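PDB 5USB: protection of telomeres protein 1 from Schizosaccharomyces pombe, which binds single-stranded G-rich telomeric DNA, protects the 3'-end telomeric overhang, and regulates telomerase and telomere length. Local coordinates for residues L5-T10 against D37-E42; C15-Q20 against K90-K95. The protein carries 1 engineered substitution. All coordinates share one frame; numbering follows the deposited sequence.

Interaction 1 of 2, residues L5-T10 against D37-E42; sequences LLSQIT and DYTENE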
loop_
_atom_site.group_PDB
_atom_site.type_symbol
_atom_site.label_atom_id
_atom_site.label_comp_id
_atom_site.label_asym_id
_atom_site.label_seq_id
_atom_site.Cartn_x
_atom_site.Cartn_y
_atom_site.Cartn_z
ATOM N N LEU A 5 1.459 -10.774 5.303
ATOM C CA LEU A 5 2.482 -10.160 4.475
ATOM C C LEU A 5 1.891 -9.861 3.099
ATOM O O LEU A 5 0.960 -10.534 2.640
ATOM C CB LEU A 5 3.707 -11.056 4.305
ATOM C CG LEU A 5 4.406 -11.343 5.639
ATOM C CD1 LEU A 5 5.615 -12.192 5.346
ATOM C CD2 LEU A 5 4.787 -10.102 6.430
ATOM N N LEU A 6 2.454 -8.858 2.418
ATOM C CA LEU A 6 1.882 -8.509 1.124
ATOM C C LEU A 6 2.044 -9.635 0.120
ATOM O O LEU A 6 1.251 -9.752 -0.816
ATOM C CB LEU A 6 2.476 -7.202 0.603
ATOM C CG LEU A 6 1.830 -5.965 1.243
ATOM C CD1 LEU A 6 2.561 -4.751 0.656
ATOM C CD2 LEU A 6 0.312 -5.880 1.001
ATOM N N SER A 7 3.055 -10.493 0.296
ATOM C CA SER A 7 3.206 -11.645 -0.579
ATOM C C SER A 7 2.073 -12.652 -0.434
ATOM O O SER A 7 1.894 -13.496 -1.328
ATOM C CB SER A 7 4.519 -12.332 -0.267
ATOM O OG SER A 7 4.480 -12.805 1.065
ATOM N N GLN A 8 1.318 -12.578 0.655
ATOM C CA GLN A 8 0.249 -13.525 0.958
ATOM C C GLN A 8 -1.125 -13.028 0.539
ATOM O O GLN A 8 -2.088 -13.810 0.574
ATOM C CB GLN A 8 0.242 -13.836 2.456
ATOM C CG GLN A 8 1.539 -14.441 2.953
ATOM C CD GLN A 8 1.618 -14.529 4.469
ATOM O OE1 GLN A 8 1.159 -13.639 5.219
ATOM N NE2 GLN A 8 2.216 -15.627 4.942
ATOM N N ILE A 9 -1.266 -11.758 0.160
ATOM C CA ILE A 9 -2.603 -11.290 -0.153
ATOM C C ILE A 9 -2.998 -11.737 -1.552
ATOM O O ILE A 9 -2.183 -11.948 -2.450
ATOM C CB ILE A 9 -2.738 -9.769 0.033
ATOM C CG1 ILE A 9 -1.906 -8.987 -0.949
ATOM C CG2 ILE A 9 -2.392 -9.386 1.454
ATOM C CD1 ILE A 9 -2.270 -7.533 -0.939
ATOM N N THR A 10 -4.281 -11.937 -1.727
ATOM C CA THR A 10 -4.835 -12.402 -2.987
ATOM C C THR A 10 -5.967 -11.482 -3.374
ATOM O O THR A 10 -6.427 -10.664 -2.573
ATOM C CB THR A 10 -5.350 -13.845 -2.861
ATOM O OG1 THR A 10 -6.349 -13.877 -1.842
ATOM C CG2 THR A 10 -4.206 -14.805 -2.502
ATOM N N ASP A 37 6.066 -4.047 1.673
ATOM C CA ASP A 37 6.722 -4.580 2.864
ATOM C C ASP A 37 7.961 -5.377 2.477
ATOM O O ASP A 37 8.487 -6.156 3.293
ATOM C CB ASP A 37 5.756 -5.395 3.732
ATOM C CG ASP A 37 5.264 -6.644 3.081
ATOM O OD1 ASP A 37 5.721 -6.975 1.966
ATOM O OD2 ASP A 37 4.445 -7.363 3.734
ATOM N N TYR A 38 8.432 -5.167 1.250
ATOM C CA TYR A 38 9.612 -5.827 0.682
ATOM C C TYR A 38 9.418 -7.332 0.576
ATOM O O TYR A 38 10.368 -8.108 0.717
ATOM C CB TYR A 38 10.863 -5.432 1.480
ATOM C CG TYR A 38 11.201 -3.993 1.218
ATOM C CD1 TYR A 38 11.874 -3.654 0.055
ATOM C CD2 TYR A 38 10.799 -2.978 2.084
ATOM C CE1 TYR A 38 12.172 -2.363 -0.244
ATOM C CE2 TYR A 38 11.094 -1.640 1.778
ATOM C CZ TYR A 38 11.779 -1.376 0.592
ATOM O OH TYR A 38 12.121 -0.094 0.225
ATOM N N THR A 39 8.181 -7.764 0.327
ATOM C CA THR A 39 7.867 -9.137 -0.052
ATOM C C THR A 39 7.184 -9.098 -1.415
ATOM O O THR A 39 6.448 -8.170 -1.735
ATOM C CB THR A 39 6.996 -9.905 0.994
ATOM O OG1 THR A 39 5.653 -9.402 0.993
ATOM C CG2 THR A 39 7.595 -9.802 2.418
ATOM N N GLU A 40 7.459 -10.098 -2.232
ATOM C CA GLU A 40 7.045 -10.132 -3.637
ATOM C C GLU A 40 5.692 -10.791 -3.805
ATOM O O GLU A 40 5.393 -11.770 -3.129
ATOM C CB GLU A 40 8.098 -10.898 -4.420
ATOM C CG GLU A 40 7.986 -10.887 -5.878
ATOM C CD GLU A 40 9.168 -11.598 -6.498
ATOM O OE1 GLU A 40 9.974 -12.175 -5.731
ATOM O OE2 GLU A 40 9.304 -11.534 -7.720
ATOM N N ASN A 41 4.863 -10.224 -4.686
ATOM C CA ASN A 41 3.568 -10.797 -5.023
ATOM C C ASN A 41 3.428 -10.893 -6.527
ATOM O O ASN A 41 3.578 -9.895 -7.223
ATOM C CB ASN A 41 2.439 -9.950 -4.451
ATOM C CG ASN A 41 1.095 -10.619 -4.542
ATOM O OD1 ASN A 41 0.645 -11.011 -5.610
ATOM N ND2 ASN A 41 0.430 -10.724 -3.415
ATOM N N GLU A 42 3.104 -12.092 -7.027
ATOM C CA GLU A 42 3.109 -12.305 -8.461
ATOM C C GLU A 42 2.074 -11.480 -9.217
ATOM O O GLU A 42 2.186 -11.395 -10.444
ATOM C CB GLU A 42 2.914 -13.801 -8.767
ATOM C CG GLU A 42 1.564 -14.353 -8.398
ATOM C CD GLU A 42 1.390 -15.807 -8.842
ATOM O OE1 GLU A 42 2.416 -16.497 -9.027
ATOM O OE2 GLU A 42 0.232 -16.248 -9.019
HETATM O O HOH W 1 -1.373 -12.669 -5.421
#
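Leu-6, Ser-7 and Ile-9 meet Asp-37, Thr-39 and Asn-41 in a polar loop-to-loop contact of the OB-fold domain, where the turn ahead of strand 14-26 docks on the loop that leaves strand 31-36. It illustrates how side chains can bind backbone polar groups that no regular secondary structure satisfies. Asp-37 works with both oxygens. Asp-37 OD2 takes the backbone N of Leu-6 at 2.8 Å, on its syn side but 30° out of the carboxylate plane, while Asp-37 OD1 accepts the hydroxyl of Thr-39 at 2.6 Å from Thr-39 OG1. Thr-39 OG1, which donates to Asp-37, also accepts from Ser-7 N at 2.9 Å, though this bond is bent and weak. The CB and CG of buried Leu-6 lie against the same carboxylate, and helix 129-138 covers Asp-37 with Ile-131. At the far end the side chain of Asn-41 points to the turn, its CG anti to the backbone N (chi1 -169°). Leu-43 N binds its OD1, which together with the two ND2 bonds fixes the amide's rotation. Both ND2 hydrogens are spent nearly in the amide plane, from Asn-41 ND2 to Leu-6 O at 2.9 Å and from Asn-41 ND2 to Ile-9 O at 3.0 Å.

Interaction 2 of 2, residues C15-Q20 against K90-K95; sequences CSFYAQ and KNVRTK. With nucleotides of chain B.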
loop_
_atom_site.group_PDB
_atom_site.type_symbol
_atom_site.label_atom_id
_atom_site.label_comp_id
_atom_site.label_asym_id
_atom_site.label_seq_id
_atom_site.Cartn_x
_atom_site.Cartn_y
_atom_site.Cartn_z
ATOM N N CYS A 15 -8.094 -7.707 3.831
ATOM C CA CYS A 15 -6.836 -8.044 4.462
ATOM C C CYS A 15 -6.343 -6.866 5.281
ATOM O O CYS A 15 -6.881 -5.755 5.207
ATOM C CB CYS A 15 -5.805 -8.469 3.426
ATOM S SG CYS A 15 -5.445 -7.162 2.244
ATOM N N SER A 16 -5.336 -7.145 6.100
ATOM C CA SER A 16 -4.663 -6.174 6.929
ATOM C C SER A 16 -3.162 -6.374 6.870
ATOM O O SER A 16 -2.690 -7.507 6.856
ATOM C CB SER A 16 -5.132 -6.313 8.389
ATOM O OG SER A 16 -6.533 -6.175 8.486
ATOM N N PHE A 17 -2.402 -5.271 6.856
ATOM C CA PHE A 17 -0.954 -5.375 6.720
ATOM C C PHE A 17 -0.279 -4.096 7.185
ATOM O O PHE A 17 -0.891 -3.028 7.237
ATOM C CB PHE A 17 -0.547 -5.695 5.270
ATOM C CG PHE A 17 -1.108 -4.756 4.246
ATOM C CD1 PHE A 17 -0.451 -3.577 3.940
ATOM C CD2 PHE A 17 -2.258 -5.083 3.555
ATOM C CE1 PHE A 17 -0.971 -2.711 3.004
ATOM C CE2 PHE A 17 -2.779 -4.223 2.591
ATOM C CZ PHE A 17 -2.123 -3.033 2.325
ATOM N N TYR A 18 1.001 -4.228 7.489
ATOM C CA TYR A 18 1.918 -3.133 7.746
ATOM C C TYR A 18 2.738 -2.910 6.476
ATOM O O TYR A 18 3.113 -3.867 5.795
ATOM C CB TYR A 18 2.866 -3.484 8.906
ATOM C CG TYR A 18 2.203 -3.511 10.263
ATOM C CD1 TYR A 18 2.219 -2.375 11.036
ATOM C CD2 TYR A 18 1.613 -4.659 10.760
ATOM C CE1 TYR A 18 1.628 -2.369 12.280
ATOM C CE2 TYR A 18 1.017 -4.669 11.997
ATOM C CZ TYR A 18 1.028 -3.535 12.750
ATOM O OH TYR A 18 0.432 -3.512 14.015
ATOM N N ALA A 19 3.050 -1.659 6.179
ATOM C CA ALA A 19 3.812 -1.375 4.970
ATOM C C ALA A 19 4.490 -0.023 5.087
ATOM O O ALA A 19 4.137 0.817 5.923
ATOM C CB ALA A 19 2.910 -1.401 3.751
ATOM N N GLN A 20 5.480 0.178 4.228
ATOM C CA GLN A 20 6.135 1.463 4.074
ATOM C C GLN A 20 5.657 2.136 2.790
ATOM O O GLN A 20 5.503 1.485 1.751
ATOM C CB GLN A 20 7.653 1.310 4.043
ATOM C CG GLN A 20 8.325 2.666 4.136
ATOM C CD GLN A 20 9.814 2.608 4.336
ATOM O OE1 GLN A 20 10.479 1.681 3.894
ATOM N NE2 GLN A 20 10.362 3.669 4.944
ATOM N N LYS A 90 -6.023 -1.771 7.737
ATOM C CA LYS A 90 -6.835 -2.782 8.398
ATOM C C LYS A 90 -8.123 -2.977 7.622
ATOM O O LYS A 90 -8.793 -2.007 7.263
ATOM C CB LYS A 90 -7.125 -2.382 9.846
ATOM C CG LYS A 90 -5.933 -2.500 10.734
ATOM C CD LYS A 90 -6.210 -2.045 12.149
ATOM C CE LYS A 90 -4.956 -2.004 12.962
ATOM N NZ LYS A 90 -5.128 -1.196 14.213
ATOM N N ASN A 91 -8.396 -4.235 7.269
ATOM C CA ASN A 91 -9.653 -4.647 6.669
ATOM C C ASN A 91 -9.914 -3.959 5.339
ATOM O O ASN A 91 -11.054 -3.685 4.970
ATOM C CB ASN A 91 -10.810 -4.425 7.649
ATOM C CG ASN A 91 -10.579 -5.154 8.940
ATOM O OD1 ASN A 91 -10.245 -6.331 8.925
ATOM N ND2 ASN A 91 -10.659 -4.446 10.064
ATOM N N VAL A 92 -8.864 -3.739 4.583
ATOM C CA VAL A 92 -8.986 -3.148 3.268
ATOM C C VAL A 92 -9.227 -4.241 2.246
ATOM O O VAL A 92 -8.951 -5.421 2.463
ATOM C CB VAL A 92 -7.744 -2.302 2.932
ATOM C CG1 VAL A 92 -7.638 -1.139 3.892
ATOM C CG2 VAL A 92 -6.484 -3.144 2.967
ATOM N N ARG A 93 -9.852 -3.829 1.167
ATOM C CA ARG A 93 -10.316 -4.688 0.109
ATOM C C ARG A 93 -9.322 -4.704 -1.039
ATOM O O ARG A 93 -8.698 -3.682 -1.349
ATOM C CB ARG A 93 -11.658 -4.142 -0.359
ATOM C CG ARG A 93 -12.369 -4.968 -1.292
ATOM C CD ARG A 93 -12.954 -6.167 -0.626
ATOM N NE ARG A 93 -13.312 -7.037 -1.709
ATOM C CZ ARG A 93 -13.707 -8.292 -1.616
ATOM N NH1 ARG A 93 -13.824 -8.924 -0.437
ATOM N NH2 ARG A 93 -13.960 -8.900 -2.761
ATOM N N THR A 94 -9.125 -5.866 -1.644
ATOM C CA THR A 94 -8.290 -5.946 -2.827
ATOM C C THR A 94 -9.130 -6.272 -4.058
ATOM O O THR A 94 -10.227 -6.833 -3.974
ATOM C CB THR A 94 -7.222 -7.015 -2.670
ATOM O OG1 THR A 94 -7.876 -8.283 -2.607
ATOM C CG2 THR A 94 -6.441 -6.809 -1.416
ATOM N N LYS A 95 -8.607 -5.892 -5.212
ATOM C CA LYS A 95 -9.251 -6.188 -6.479
ATOM C C LYS A 95 -8.168 -6.330 -7.527
ATOM O O LYS A 95 -6.969 -6.181 -7.253
ATOM C CB LYS A 95 -10.263 -5.112 -6.875
ATOM C CG LYS A 95 -9.674 -3.734 -7.068
ATOM C CD LYS A 95 -10.706 -2.733 -7.535
ATOM C CE LYS A 95 -11.004 -2.890 -9.003
ATOM N NZ LYS A 95 -11.360 -1.584 -9.589
ATOM P P DG B 2 -15.500 6.044 -13.351
ATOM O OP1 DG B 2 -16.162 7.179 -14.021
ATOM O OP2 DG B 2 -15.743 4.665 -13.792
ATOM O "O5'" DG B 2 -13.936 6.316 -13.399
ATOM C "C5'" DG B 2 -13.412 7.586 -13.023
ATOM C "C4'" DG B 2 -11.921 7.460 -12.833
ATOM O "O4'" DG B 2 -11.591 6.953 -11.527
ATOM C "C3'" DG B 2 -11.252 6.483 -13.784
ATOM O "O3'" DG B 2 -11.060 7.190 -14.994
ATOM C "C2'" DG B 2 -9.958 6.183 -13.050
ATOM C "C1'" DG B 2 -10.381 6.197 -11.594
ATOM N N9 DG B 2 -10.654 4.885 -11.028
ATOM C C8 DG B 2 -11.895 4.357 -10.812
ATOM N N7 DG B 2 -11.866 3.167 -10.287
ATOM C C5 DG B 2 -10.518 2.874 -10.184
ATOM C C6 DG B 2 -9.872 1.714 -9.699
ATOM O O6 DG B 2 -10.380 0.698 -9.227
ATOM N N1 DG B 2 -8.489 1.823 -9.788
ATOM C C2 DG B 2 -7.818 2.925 -10.255
ATOM N N2 DG B 2 -6.489 2.853 -10.240
ATOM N N3 DG B 2 -8.412 4.014 -10.715
ATOM C C4 DG B 2 -9.754 3.922 -10.646
#
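A G1 beta bulge joins Cys-15 to two consecutive residues, Asn-91 and Val-92, where the chain turns a corner between strands 86-90 and 92-96. Cys-15 and Val-92 form an antiparallel hydrogen-bonded pair: Cys-15 N lies 2.8 Å from Val-92 O, and Val-92 N returns a bond of 2.9 Å to Cys-15 O. Asn-91, the extra residue, adopts a left-handed backbone conformation. Asn-91 N is bound by a side chain, Ser-16 OG at 3.0 Å with an N-H...O angle of 157°; chi1 of -57° places that hydroxyl beside the backbone N of Ser-16. The CB of Asn-91 points away from strand 15-20, and its OD1 is hydrogen-bonded to Arg-14. In this OB barrel strand 14-26 pairs antiparallel with both arms of the corner, 86-90 and 92-96, and strand 92-95 runs at 103° to strand 15-20. On the barrel's inner side Val-92 CG2 meets Phe-17 CE2 obliquely at 3.9 Å. Cys-15 SG sits at the edge of the Phe-17 ring, in its plane, and touches the methyl CG2 of Thr-94 at 3.8 Å. Beyond, the bent chain of Lys-95 reaches the nucleic acid: Lys-95 NZ lies 2.5 Å from O6 of guanine DG2 of chain B, consistent with a hydrogen bond, though too short for the exact length to be trusted, and Glu-103 adds a long, weak ion pair to the same nitrogen.

In the fold
The two contacts alternate along the chain and lie 11 Å apart between centres, yet they share one interior. Leu-6 CD2 of interaction 1 packs on Phe-17 CD2 of interaction 2 at 3.7 Å, and Ile-9 CG2 approaches Cys-15 SG at 3.9 Å, so the turn 5-10 covers the inner side of the strand that follows it. A polar link completes the join: Thr-10 O and Thr-94 OG1 are 2.8 Å apart, a probable hydrogen bond. Their relation to the ligand differs. Interaction 1 comes no nearer than about 10 Å to the nucleic acid, by nearest atoms, whereas segment 90-95 ends in Lys-95, which comes close to a guanine base of chain B.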